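Local coordinates for protein putative glycoside hydrolase (Bacteroides ovatus, PDB 4ONZ) that is a putative glycoside hydrolase of undetermined specificity, with the repeated antiparallel sheets of a five-bladed beta-propeller, at residues A[278-283]-A[319-324]; A[100-105]-A[155-160]; A[208-213]-A[228-233]; A[11-16]-A[285-290]. All blocks are in the same frame, centred on the assembly; numbering follows the deposited sequence. Where two conformers were deposited one is given.

Contact 1 of 4, residues A[278-283]-A[319-324]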
loop_
_atom_site.group_PDB
_atom_site.type_symbol
_atom_site.label_atom_id
_atom_site.label_comp_id
_atom_site.label_asym_id
_atom_site.label_seq_id
_atom_site.Cartn_x
_atom_site.Cartn_y
_atom_site.Cartn_z
ATOM N N GLY A 278 -10.613 -15.345 -11.853
ATOM C CA GLY A 278 -11.743 -14.513 -11.446
ATOM C C GLY A 278 -11.591 -14.160 -9.975
ATOM O O GLY A 278 -11.114 -14.980 -9.194
ATOM N N ASN A 279 -11.987 -12.939 -9.611
ATOM C CA ASN A 279 -11.870 -12.401 -8.239
ATOM C C ASN A 279 -10.443 -12.267 -7.677
ATOM O O ASN A 279 -10.259 -11.972 -6.506
ATOM C CB ASN A 279 -12.766 -13.161 -7.259
ATOM C CG ASN A 279 -14.239 -12.930 -7.527
ATOM O OD1 ASN A 279 -14.651 -11.843 -7.952
ATOM N ND2 ASN A 279 -15.045 -13.944 -7.265
ATOM N N ALA A 280 -9.434 -12.434 -8.514
ATOM C CA ALA A 280 -8.067 -12.302 -8.049
ATOM C C ALA A 280 -7.541 -10.927 -8.416
ATOM O O ALA A 280 -8.036 -10.273 -9.334
ATOM C CB ALA A 280 -7.183 -13.374 -8.662
ATOM N N TYR A 281 -6.533 -10.507 -7.678
ATOM C CA TYR A 281 -5.864 -9.257 -7.932
ATOM C C TYR A 281 -4.573 -9.552 -8.690
ATOM O O TYR A 281 -3.890 -10.545 -8.414
ATOM C CB TYR A 281 -5.545 -8.520 -6.625
ATOM C CG TYR A 281 -6.726 -7.990 -5.834
ATOM C CD1 TYR A 281 -7.546 -8.853 -5.112
ATOM C CD2 TYR A 281 -6.987 -6.622 -5.756
ATOM C CE1 TYR A 281 -8.619 -8.376 -4.365
ATOM C CE2 TYR A 281 -8.040 -6.132 -4.985
ATOM C CZ TYR A 281 -8.852 -7.008 -4.292
ATOM O OH TYR A 281 -9.925 -6.536 -3.537
ATOM N N CYS A 282 -4.296 -8.705 -9.676
ATOM C CA CYS A 282 -3.072 -8.708 -10.469
ATOM C C CYS A 282 -2.651 -7.255 -10.502
ATOM O O CYS A 282 -3.488 -6.383 -10.344
ATOM C CB CYS A 282 -3.318 -9.175 -11.898
ATOM S SG CYS A 282 -3.983 -10.834 -12.013
ATOM N N ALA A 283 -1.370 -6.994 -10.737
ATOM C CA ALA A 283 -0.830 -5.641 -10.678
ATOM C C ALA A 283 -0.588 -4.999 -12.045
ATOM O O ALA A 283 -0.042 -5.620 -12.948
ATOM C CB ALA A 283 0.465 -5.657 -9.887
ATOM N N ASP A 319 -6.292 -20.467 -7.913
ATOM C CA ASP A 319 -5.440 -19.967 -8.992
ATOM C C ASP A 319 -4.558 -18.806 -8.526
ATOM O O ASP A 319 -3.778 -18.262 -9.304
ATOM C CB ASP A 319 -6.295 -19.548 -10.187
ATOM C CG ASP A 319 -7.171 -20.687 -10.719
ATOM O OD1 ASP A 319 -6.908 -21.860 -10.388
ATOM O OD2 ASP A 319 -8.123 -20.406 -11.481
ATOM N N GLY A 320 -4.692 -18.428 -7.255
ATOM C CA GLY A 320 -3.851 -17.398 -6.652
ATOM C C GLY A 320 -4.320 -15.962 -6.726
ATOM O O GLY A 320 -5.255 -15.630 -7.453
ATOM N N THR A 321 -3.656 -15.113 -5.947
ATOM C CA THR A 321 -3.931 -13.677 -5.919
ATOM C C THR A 321 -2.740 -12.957 -5.276
ATOM O O THR A 321 -2.097 -13.494 -4.365
ATOM C CB THR A 321 -5.263 -13.353 -5.201
ATOM O OG1 THR A 321 -5.568 -11.962 -5.357
ATOM C CG2 THR A 321 -5.212 -13.724 -3.713
ATOM N N VAL A 322 -2.415 -11.772 -5.793
ATOM C CA VAL A 322 -1.286 -10.980 -5.307
ATOM C C VAL A 322 -1.714 -9.519 -5.170
ATOM O O VAL A 322 -2.492 -9.018 -5.988
ATOM C CB VAL A 322 -0.027 -11.099 -6.206
ATOM C CG1 VAL A 322 0.441 -12.537 -6.251
ATOM C CG2 VAL A 322 -0.273 -10.581 -7.616
ATOM N N PHE A 323 -1.224 -8.853 -4.123
ATOM C CA PHE A 323 -1.601 -7.462 -3.834
ATOM C C PHE A 323 -0.348 -6.685 -3.464
ATOM O O PHE A 323 0.220 -6.883 -2.384
ATOM C CB PHE A 323 -2.630 -7.425 -2.711
ATOM C CG PHE A 323 -3.293 -6.086 -2.541
ATOM C CD1 PHE A 323 -4.379 -5.736 -3.326
ATOM C CD2 PHE A 323 -2.854 -5.193 -1.583
ATOM C CE1 PHE A 323 -5.008 -4.512 -3.170
ATOM C CE2 PHE A 323 -3.481 -3.976 -1.420
ATOM C CZ PHE A 323 -4.559 -3.634 -2.211
ATOM N N ILE A 324 0.074 -5.820 -4.384
ATOM C CA ILE A 324 1.331 -5.069 -4.276
ATOM C C ILE A 324 1.156 -3.839 -3.423
ATOM O O ILE A 324 0.269 -3.028 -3.687
ATOM C CB ILE A 324 1.843 -4.612 -5.656
ATOM C CG1 ILE A 324 1.801 -5.749 -6.683
ATOM C CG2 ILE A 324 3.247 -4.036 -5.552
ATOM C CD1 ILE A 324 2.501 -7.020 -6.278
#

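Contact 2 of 4, residues A[100-105]-A[155-160]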
loop_
_atom_site.group_PDB
_atom_site.type_symbol
_atom_site.label_atom_id
_atom_site.label_comp_id
_atom_site.label_asym_id
_atom_site.label_seq_id
_atom_site.Cartn_x
_atom_site.Cartn_y
_atom_site.Cartn_z
ATOM N N ASN A 100 5.662 -7.679 19.483
ATOM C CA ASN A 100 4.491 -6.823 19.631
ATOM C C ASN A 100 4.214 -6.047 18.354
ATOM O O ASN A 100 5.149 -5.624 17.679
ATOM C CB ASN A 100 4.684 -5.822 20.768
ATOM C CG ASN A 100 4.751 -6.482 22.136
ATOM O OD1 ASN A 100 4.814 -7.708 22.261
ATOM N ND2 ASN A 100 4.754 -5.660 23.174
ATOM N N PRO A 101 2.925 -5.818 18.037
ATOM C CA PRO A 101 2.610 -5.033 16.847
ATOM C C PRO A 101 2.965 -3.586 17.107
ATOM O O PRO A 101 3.091 -3.187 18.270
ATOM C CB PRO A 101 1.099 -5.206 16.708
ATOM C CG PRO A 101 0.630 -5.369 18.112
ATOM C CD PRO A 101 1.708 -6.190 18.778
ATOM N N VAL A 102 3.114 -2.799 16.047
ATOM C CA VAL A 102 3.509 -1.393 16.202
ATOM C C VAL A 102 2.405 -0.374 15.937
ATOM O O VAL A 102 2.607 0.815 16.184
ATOM C CB VAL A 102 4.765 -1.056 15.360
ATOM C CG1 VAL A 102 5.947 -1.886 15.839
ATOM C CG2 VAL A 102 4.509 -1.278 13.873
ATOM N N LEU A 103 1.261 -0.814 15.406
ATOM C CA LEU A 103 0.097 0.063 15.216
ATOM C C LEU A 103 -1.119 -0.816 15.444
ATOM O O LEU A 103 -1.283 -1.848 14.789
ATOM C CB LEU A 103 0.037 0.715 13.828
ATOM C CG LEU A 103 -1.105 1.728 13.638
ATOM C CD1 LEU A 103 -0.949 2.923 14.554
ATOM C CD2 LEU A 103 -1.191 2.219 12.205
ATOM N N PHE A 104 -1.955 -0.404 16.383
ATOM C CA PHE A 104 -3.099 -1.194 16.795
ATOM C C PHE A 104 -4.129 -0.339 17.508
ATOM O O PHE A 104 -3.811 0.768 17.947
ATOM C CB PHE A 104 -2.598 -2.302 17.730
ATOM C CG PHE A 104 -1.649 -1.814 18.804
ATOM C CD1 PHE A 104 -2.128 -1.360 20.034
ATOM C CD2 PHE A 104 -0.274 -1.824 18.595
ATOM C CE1 PHE A 104 -1.260 -0.909 21.022
ATOM C CE2 PHE A 104 0.603 -1.379 19.584
ATOM C CZ PHE A 104 0.110 -0.921 20.798
ATOM N N PRO A 105 -5.373 -0.839 17.621
ATOM C CA PRO A 105 -6.334 -0.062 18.395
ATOM C C PRO A 105 -5.849 0.004 19.845
ATOM O O PRO A 105 -5.398 -1.004 20.383
ATOM C CB PRO A 105 -7.655 -0.830 18.259
ATOM C CG PRO A 105 -7.372 -2.056 17.485
ATOM C CD PRO A 105 -5.973 -2.002 16.947
ATOM N N LYS A 155 8.816 2.138 14.859
ATOM C CA LYS A 155 8.272 1.274 15.908
ATOM C C LYS A 155 7.236 2.013 16.751
ATOM O O LYS A 155 6.264 1.417 17.211
ATOM C CB LYS A 155 9.417 0.764 16.789
ATOM C CG LYS A 155 10.450 -0.052 16.027
ATOM C CD LYS A 155 11.696 -0.297 16.868
ATOM C CE LYS A 155 12.724 -1.114 16.106
ATOM N NZ LYS A 155 13.962 -1.286 16.911
ATOM N N ASN A 156 7.471 3.313 16.961
ATOM C CA ASN A 156 6.556 4.147 17.720
ATOM C C ASN A 156 5.802 5.073 16.769
ATOM O O ASN A 156 6.351 6.035 16.242
ATOM C CB ASN A 156 7.323 4.891 18.801
ATOM C CG ASN A 156 7.907 3.943 19.829
ATOM O OD1 ASN A 156 7.171 3.281 20.561
ATOM N ND2 ASN A 156 9.230 3.858 19.878
ATOM N N TRP A 157 4.537 4.726 16.528
ATOM C CA TRP A 157 3.651 5.461 15.604
ATOM C C TRP A 157 2.674 6.349 16.336
ATOM O O TRP A 157 2.104 5.940 17.340
ATOM C CB TRP A 157 2.875 4.482 14.698
ATOM C CG TRP A 157 3.802 3.791 13.765
ATOM C CD1 TRP A 157 4.480 2.638 13.991
ATOM C CD2 TRP A 157 4.206 4.253 12.475
ATOM N NE1 TRP A 157 5.291 2.346 12.917
ATOM C CE2 TRP A 157 5.129 3.318 11.967
ATOM C CE3 TRP A 157 3.871 5.367 11.695
ATOM C CZ2 TRP A 157 5.740 3.472 10.726
ATOM C CZ3 TRP A 157 4.471 5.515 10.452
ATOM C CH2 TRP A 157 5.388 4.572 9.976
ATOM N N THR A 158 2.484 7.563 15.826
ATOM C CA THR A 158 1.537 8.515 16.389
ATOM C C THR A 158 0.375 8.647 15.405
ATOM O O THR A 158 0.597 8.988 14.253
ATOM C CB THR A 158 2.199 9.899 16.580
ATOM O OG1 THR A 158 3.343 9.763 17.425
ATOM C CG2 THR A 158 1.230 10.902 17.196
ATOM N N LYS A 159 -0.851 8.347 15.842
ATOM C CA LYS A 159 -2.029 8.479 14.967
ATOM C C LYS A 159 -2.357 9.953 14.862
ATOM O O LYS A 159 -2.172 10.690 15.817
ATOM C CB LYS A 159 -3.239 7.725 15.533
ATOM C CG LYS A 159 -3.046 6.214 15.612
ATOM C CD LYS A 159 -4.198 5.524 16.318
ATOM C CE LYS A 159 -3.893 4.059 16.609
ATOM N NZ LYS A 159 -4.977 3.401 17.381
ATOM N N HIS A 160 -2.815 10.390 13.700
ATOM C CA HIS A 160 -3.228 11.779 13.514
ATOM C C HIS A 160 -4.681 11.905 13.057
ATOM O O HIS A 160 -5.159 13.005 12.813
ATOM C CB HIS A 160 -2.293 12.488 12.548
ATOM C CG HIS A 160 -0.917 12.664 13.088
ATOM N ND1 HIS A 160 -0.578 13.699 13.934
ATOM C CD2 HIS A 160 0.208 11.935 12.912
ATOM C CE1 HIS A 160 0.694 13.590 14.267
ATOM N NE2 HIS A 160 1.194 12.531 13.657
HETATM O O HOH W 1 3.213 2.621 18.067
#

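Contact 3 of 4, residues A[208-213]-A[228-233]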
loop_
_atom_site.group_PDB
_atom_site.type_symbol
_atom_site.label_atom_id
_atom_site.label_comp_id
_atom_site.label_asym_id
_atom_site.label_seq_id
_atom_site.Cartn_x
_atom_site.Cartn_y
_atom_site.Cartn_z
ATOM N N ALA A 208 -11.762 3.316 -7.869
ATOM C CA ALA A 208 -11.259 4.220 -8.881
ATOM C C ALA A 208 -9.991 4.805 -8.300
ATOM O O ALA A 208 -9.762 4.703 -7.102
ATOM C CB ALA A 208 -12.255 5.321 -9.157
ATOM N N ILE A 209 -9.169 5.410 -9.141
ATOM C CA ILE A 209 -7.986 6.097 -8.664
ATOM C C ILE A 209 -8.328 7.583 -8.632
ATOM O O ILE A 209 -8.649 8.183 -9.663
ATOM C CB ILE A 209 -6.761 5.878 -9.562
ATOM C CG1 ILE A 209 -6.414 4.387 -9.680
ATOM C CG2 ILE A 209 -5.567 6.687 -9.047
ATOM C CD1 ILE A 209 -5.934 3.724 -8.413
ATOM N N TYR A 210 -8.264 8.148 -7.432
ATOM C CA TYR A 210 -8.488 9.556 -7.186
ATOM C C TYR A 210 -7.170 10.191 -6.768
ATOM O O TYR A 210 -6.130 9.524 -6.734
ATOM C CB TYR A 210 -9.470 9.746 -6.038
ATOM C CG TYR A 210 -10.803 9.055 -6.194
ATOM C CD1 TYR A 210 -11.820 9.638 -6.926
ATOM C CD2 TYR A 210 -11.066 7.850 -5.558
ATOM C CE1 TYR A 210 -13.054 9.029 -7.055
ATOM C CE2 TYR A 210 -12.306 7.236 -5.679
ATOM C CZ TYR A 210 -13.296 7.838 -6.428
ATOM O OH TYR A 210 -14.540 7.243 -6.566
ATOM N N ALA A 211 -7.227 11.473 -6.423
ATOM C CA ALA A 211 -6.065 12.207 -5.968
ATOM C C ALA A 211 -6.424 13.119 -4.802
ATOM O O ALA A 211 -7.602 13.408 -4.551
ATOM C CB ALA A 211 -5.462 13.012 -7.103
ATOM N N ALA A 212 -5.407 13.514 -4.051
ATOM C CA ALA A 212 -5.579 14.446 -2.947
ATOM C C ALA A 212 -4.285 15.208 -2.740
ATOM O O ALA A 212 -3.209 14.693 -3.036
ATOM C CB ALA A 212 -5.971 13.725 -1.678
ATOM N N THR A 213 -4.401 16.443 -2.248
ATOM C CA THR A 213 -3.241 17.273 -1.973
ATOM C C THR A 213 -3.197 17.597 -0.477
ATOM O O THR A 213 -4.199 17.444 0.221
ATOM C CB THR A 213 -3.280 18.563 -2.807
ATOM O OG1 THR A 213 -4.398 19.353 -2.407
ATOM C CG2 THR A 213 -3.382 18.249 -4.300
ATOM N N ASN A 228 -18.115 19.306 -8.892
ATOM C CA ASN A 228 -17.921 19.286 -7.440
ATOM C C ASN A 228 -17.931 17.844 -6.906
ATOM O O ASN A 228 -18.249 17.596 -5.734
ATOM C CB ASN A 228 -18.993 20.141 -6.747
ATOM C CG ASN A 228 -18.615 20.543 -5.336
ATOM O OD1 ASN A 228 -17.450 20.796 -5.052
ATOM N ND2 ASN A 228 -19.616 20.638 -4.446
ATOM N N GLU A 229 -17.578 16.898 -7.774
ATOM C CA GLU A 229 -17.517 15.483 -7.416
ATOM C C GLU A 229 -16.068 15.020 -7.387
ATOM O O GLU A 229 -15.209 15.634 -8.004
ATOM C CB GLU A 229 -18.276 14.643 -8.447
ATOM C CG GLU A 229 -19.780 14.873 -8.449
ATOM C CD GLU A 229 -20.503 14.004 -9.457
ATOM O OE1 GLU A 229 -20.157 14.069 -10.648
ATOM O OE2 GLU A 229 -21.438 13.275 -9.065
ATOM N N LEU A 230 -15.805 13.920 -6.682
ATOM C CA LEU A 230 -14.456 13.346 -6.654
ATOM C C LEU A 230 -14.023 13.070 -8.084
ATOM O O LEU A 230 -14.745 12.408 -8.840
ATOM C CB LEU A 230 -14.443 12.046 -5.858
ATOM C CG LEU A 230 -14.752 12.171 -4.370
ATOM C CD1 LEU A 230 -15.005 10.801 -3.753
ATOM C CD2 LEU A 230 -13.611 12.902 -3.678
HETATM N N MSE A 231 -12.842 13.559 -8.454
HETATM C CA MSE A 231 -12.332 13.376 -9.802
HETATM C C MSE A 231 -11.639 12.049 -9.964
HETATM O O MSE A 231 -10.621 11.791 -9.315
HETATM C CB MSE A 231 -11.324 14.476 -10.112
HETATM C CG MSE A 231 -10.822 14.303 -11.541
HETATM SE SE MSE A 231 -9.614 15.770 -12.015
HETATM C CE MSE A 231 -8.078 15.145 -10.974
ATOM N N LYS A 232 -12.163 11.206 -10.853
ATOM C CA LYS A 232 -11.563 9.897 -11.116
ATOM C C LYS A 232 -10.528 10.023 -12.218
ATOM O O LYS A 232 -10.809 10.581 -13.282
ATOM C CB LYS A 232 -12.617 8.878 -11.542
ATOM C CG LYS A 232 -13.665 8.595 -10.492
ATOM C CD LYS A 232 -14.730 7.654 -11.017
ATOM C CE LYS A 232 -15.758 7.394 -9.935
ATOM N NZ LYS A 232 -16.792 6.418 -10.362
ATOM N N ILE A 233 -9.337 9.497 -11.958
ATOM C CA ILE A 233 -8.251 9.494 -12.923
ATOM C C ILE A 233 -8.379 8.275 -13.833
ATOM O O ILE A 233 -8.239 8.396 -15.043
ATOM C CB ILE A 233 -6.896 9.533 -12.211
ATOM C CG1 ILE A 233 -6.824 10.833 -11.393
ATOM C CG2 ILE A 233 -5.771 9.455 -13.230
ATOM C CD1 ILE A 233 -5.549 11.005 -10.602
HETATM O O HOH W 2 -9.635 13.063 -7.101
#

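Contact 4 of 4, residues A[11-16]-A[285-290]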
loop_
_atom_site.group_PDB
_atom_site.type_symbol
_atom_site.label_atom_id
_atom_site.label_comp_id
_atom_site.label_asym_id
_atom_site.label_seq_id
_atom_site.Cartn_x
_atom_site.Cartn_y
_atom_site.Cartn_z
ATOM N N ASN A 11 6.591 -0.076 -24.293
ATOM C CA ASN A 11 6.642 -0.200 -22.801
ATOM C C ASN A 11 8.045 0.017 -22.217
ATOM O O ASN A 11 8.503 -0.743 -21.363
ATOM C CB ASN A 11 6.067 -1.554 -22.350
ATOM C CG ASN A 11 4.553 -1.628 -22.488
ATOM O OD1 ASN A 11 3.874 -0.607 -22.635
ATOM N ND2 ASN A 11 4.013 -2.842 -22.423
ATOM N N ASN A 12 8.713 1.071 -22.682
ATOM C CA ASN A 12 10.036 1.444 -22.174
ATOM C C ASN A 12 9.947 2.122 -20.794
ATOM O O ASN A 12 10.945 2.206 -20.077
ATOM C CB ASN A 12 10.766 2.366 -23.165
ATOM C CG ASN A 12 10.067 3.713 -23.357
ATOM O OD1 ASN A 12 8.844 3.823 -23.237
ATOM N ND2 ASN A 12 10.848 4.743 -23.673
ATOM N N TRP A 13 8.747 2.591 -20.439
ATOM C CA TRP A 13 8.494 3.284 -19.174
ATOM C C TRP A 13 8.128 2.360 -18.004
ATOM O O TRP A 13 8.111 2.791 -16.849
ATOM C CB TRP A 13 7.355 4.298 -19.364
ATOM C CG TRP A 13 6.034 3.681 -19.760
ATOM C CD1 TRP A 13 5.556 3.504 -21.028
ATOM C CD2 TRP A 13 5.030 3.160 -18.879
ATOM N NE1 TRP A 13 4.316 2.905 -20.988
ATOM C CE2 TRP A 13 3.970 2.688 -19.681
ATOM C CE3 TRP A 13 4.921 3.054 -17.487
ATOM C CZ2 TRP A 13 2.818 2.116 -19.138
ATOM C CZ3 TRP A 13 3.776 2.484 -16.951
ATOM C CH2 TRP A 13 2.743 2.023 -17.774
ATOM N N VAL A 14 7.835 1.100 -18.303
ATOM C CA VAL A 14 7.384 0.145 -17.294
ATOM C C VAL A 14 8.497 -0.213 -16.314
ATOM O O VAL A 14 9.626 -0.443 -16.713
ATOM C CB VAL A 14 6.829 -1.131 -17.970
ATOM C CG1 VAL A 14 6.391 -2.154 -16.939
ATOM C CG2 VAL A 14 5.663 -0.779 -18.882
ATOM N N ILE A 15 8.177 -0.229 -15.026
ATOM C CA ILE A 15 9.162 -0.588 -14.015
ATOM C C ILE A 15 9.152 -2.106 -13.891
ATOM O O ILE A 15 8.097 -2.724 -13.695
ATOM C CB ILE A 15 8.889 0.081 -12.660
ATOM C CG1 ILE A 15 8.846 1.602 -12.822
ATOM C CG2 ILE A 15 9.967 -0.313 -11.657
ATOM C CD1 ILE A 15 8.492 2.361 -11.571
ATOM N N GLY A 16 10.333 -2.700 -14.024
ATOM C CA GLY A 16 10.487 -4.143 -13.964
ATOM C C GLY A 16 11.562 -4.629 -14.929
ATOM O O GLY A 16 12.293 -3.822 -15.490
ATOM N N GLN A 285 0.254 -0.916 -14.099
ATOM C CA GLN A 285 0.974 0.348 -13.947
ATOM C C GLN A 285 0.313 1.434 -14.772
ATOM O O GLN A 285 -0.180 1.183 -15.869
ATOM C CB GLN A 285 2.443 0.234 -14.340
ATOM C CG GLN A 285 3.262 -0.611 -13.400
ATOM C CD GLN A 285 4.733 -0.679 -13.773
ATOM O OE1 GLN A 285 5.298 0.252 -14.361
ATOM N NE2 GLN A 285 5.369 -1.778 -13.403
ATOM N N LEU A 286 0.318 2.638 -14.218
ATOM C CA LEU A 286 -0.251 3.810 -14.842
ATOM C C LEU A 286 0.879 4.833 -14.942
ATOM O O LEU A 286 1.581 5.075 -13.957
ATOM C CB LEU A 286 -1.391 4.332 -13.963
ATOM C CG LEU A 286 -2.308 5.431 -14.486
ATOM C CD1 LEU A 286 -3.018 4.975 -15.756
ATOM C CD2 LEU A 286 -3.325 5.840 -13.427
ATOM N N LEU A 287 1.081 5.387 -16.136
ATOM C CA LEU A 287 2.076 6.423 -16.368
ATOM C C LEU A 287 1.331 7.737 -16.479
ATOM O O LEU A 287 0.470 7.899 -17.353
ATOM C CB LEU A 287 2.858 6.183 -17.664
ATOM C CG LEU A 287 3.961 7.221 -17.939
ATOM C CD1 LEU A 287 5.085 7.096 -16.918
ATOM C CD2 LEU A 287 4.515 7.100 -19.347
ATOM N N LEU A 288 1.662 8.679 -15.604
ATOM C CA LEU A 288 1.023 9.982 -15.625
ATOM C C LEU A 288 2.041 11.058 -15.927
ATOM O O LEU A 288 3.235 10.866 -15.720
ATOM C CB LEU A 288 0.318 10.268 -14.305
ATOM C CG LEU A 288 -0.650 9.142 -13.931
ATOM C CD1 LEU A 288 0.001 8.221 -12.905
ATOM C CD2 LEU A 288 -1.948 9.678 -13.369
ATOM N N ASP A 289 1.547 12.196 -16.398
ATOM C CA ASP A 289 2.408 13.318 -16.761
ATOM C C ASP A 289 3.098 13.878 -15.516
ATOM O O ASP A 289 2.453 14.119 -14.492
ATOM C CB ASP A 289 1.586 14.394 -17.483
ATOM C CG ASP A 289 2.448 15.477 -18.114
ATOM O OD1 ASP A 289 3.181 16.166 -17.385
ATOM O OD2 ASP A 289 2.360 15.660 -19.341
ATOM N N GLY A 290 4.414 14.056 -15.608
ATOM C CA GLY A 290 5.209 14.573 -14.494
ATOM C C GLY A 290 4.901 16.020 -14.143
ATOM O O GLY A 290 5.170 16.454 -13.029
#

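Contact 1 of 4, residues A[278-283]-A[319-324]
Two hydrogen bonds grip the backbone of Tyr281, one from Thr321 and one from Val322. The amide N of Tyr281 donates to Thr321 OG1 over 2.9 Å, almost straight at 173°. The hydroxyl is carried to that amide because OG1 stands opposite the threonine's own backbone N (chi1 -172°), beside the carbonyl carbon. One residue further on, Val322 N returns a longer bond of 3.2 Å to Tyr281 O, tilted from the carbonyl plane.

The aromatic contact is an offset edge-to-face pair. Phe323 turns its edge toward the face of Tyr281, with centroids 5.4 Å apart and planes at 83°. The two side chains run side by side and point the same way, yet their rings are turned nearly perpendicular, and Phe323 CD1 comes within 3.7 Å of Tyr281 CD2.

Small aliphatic groups fill in around these two interactions. Ala283 CB sits 3.5 Å from Ile324 CG1, a tight carbon pair, while Ala280 CB rests against Gly320 O at 3.2 Å. Gly320 has backbone angles at which a CB would collide with the preceding carbonyl oxygen, which accounts for glycine there.

Strands 281-288 and 322-330 belong to different sheets, and this is where two propeller blades join. Phe323 and Tyr281 both also touch Glu247 of strand 245-255, and an unidentified bound ligand lies about 3 Å from the tyrosine side chain.

The chemistry is thus mixed: a threonine hydroxyl takes the part that a main-chain carbonyl would play in a sheet, so the blades are joined by directional bonds as well as by apolar contact, and Tyr281 is held at both its backbone and its ring.

Contact 2 of 4, residues A[100-105]-A[155-160]
Val102 leans on the turn at Lys155, its CB 3.4 Å from Lys155 O, while its CG2 branch approaches Trp157 NE1 at 3.8 Å. Its carbonyl turns to the same indole, with Val102 O 3.4 Å from Trp157 CD1. A water extends that link: it donates to Val102 O at 2.7 Å and accepts from Trp157 N at 2.9 Å, with a weak further bond to Lys155 O.

Leu103 reaches across the extended chain of Lys159. With CG trans to the backbone N (chi1 -175°), its CD1 methyl comes to rest 3.8 Å from Lys159 CE and also near Trp157 CB.

At Phe104 the main chain takes over, since Lys159 NZ donates to Phe104 O over 2.9 Å from above the carbonyl plane. The ammonium group forms salt bridges with Asp114 and Asp108 too, so several acceptors share this charge.

Val102 and Leu103 both face Val84 in a classic beta bulge, which ties the loop to strand 82-89. On the other side of the contact, Trp157 packs on strands 132-139 and 144-151, and Asp114 closes helix 111-114, so the loop bridges two neighbouring four-stranded sheets, with the helix close to the lysine end.

Contact 3 of 4, residues A[208-213]-A[228-233]
Tyr210 lays its ring beside the loop 228-233, with Leu230 CD1 over one face and Leu230 CB 3.5 Å from Tyr210 CE1. The two side chains cross at about a right angle. Lys232 instead runs alongside the tyrosine in the same direction; its CG also approaches Tyr210 CE1 to 3.5 Å, and the extended chain carries CE to 3.6 Å from Tyr210 OH. At the ring edge, near its plane, Met231 O lies 3.4 Å from Tyr210 CD1. Residue 231 is modelled as selenomethionine. Stacking on Trp204 of strand 200-204 gives the tyrosine an aromatic neighbour as well.

The backbones are joined directly by one hydrogen bond. Ile233 N donates to Ile209 O over 2.7 Å, and the C=O...N angle of 179° puts the donor nearly along the C=O axis. A water supplements it, accepting from Ala211 N at 3.0 Å and lying 2.7 Å from Met231 O, to which it can donate, although other acceptors also compete for its protons.

Smaller apolar contacts add to these. Ile233 CD1 meets Ala211 CB at 4.0 Å, and Ala208 CB touches the aliphatic part of Lys232.

Residues 208-211 and 230-233 run about 100° apart, so the loop, which links strands 221-222 and 245-255, packs across the start of an antiparallel blade strand of the propeller. The two segments share one short direct bond, and Ile209 also pairs with Ile234 just beyond. A bridging water and the lysine methylenes, packed on tyrosine and alanine, complete the join. Tyr210 is the residue most covered in the contact, and the polar links fix the loop's placement.

Contact 4 of 4, residues A[11-16]-A[285-290]
Gln285 grips Ile15 by both of its backbone polar atoms, pinning the N-terminal arm of this five-bladed beta-propeller to strand 281-288. The side-chain oxygen accepts from the arm: Ile15 N lies 3.0 Å from Gln285 OE1, with the N-H nearly straight at 171°. The side-chain nitrogen gives back, Gln285 NE2 donating to Ile15 O at 2.9 Å. Each bond uses a lone pair in the plane of the accepting carbonyl, and Ile15 O also lies in the amide plane of Gln285. Two such bonds to one residue fix the rotation of the amide and leave little doubt about which end is nitrogen. The main chain of Gln285 is occupied in turn by Leu300.

Trp13 is the second anchor. Its NE1 is satisfied by Asp298 OD2 of strand 296-299, so the indole is tied beyond the two segments as well. The far rim of the ring abuts Gln285: Trp13 CH2 is 3.6 Å from Gln285 O, and Trp13 CZ3 is 3.7 Å from Gln285 CB. The indole and amide planes stand 72° apart. Val14 CG2 covers one face of the indole and Leu287 the opposite one.

Placing CG between the backbone N and the carbonyl carbon (chi1 62°) turns the indole over that leucine. Leu287 CD2 sits 3.8 Å from Trp13 CG, and Leu287 CB lies 3.8 Å from the centroid of the six-membered ring, a CH-pi contact.

How the contacts relate
Along the chain, contact 2 comes first, contact 3 follows, and contact 1 comes last; contact 4 spans contacts 2 and 3 and interleaves with contact 1. Contacts 1 and 4 share strand 281-288, their centres 21 Å apart, so one strand meets the 322-330 sheet near its start and the N-terminal arm near its end. Contact 3 belongs to the same large sheet and touches contact 4 where Ile233 CG2 packs on Leu288 CD2. Contact 2 stands apart, its centre 34 Å from that of contact 4, across the chain's centre. Taken together, they join blades to one another and fasten loops and the N-terminal arm to the propeller.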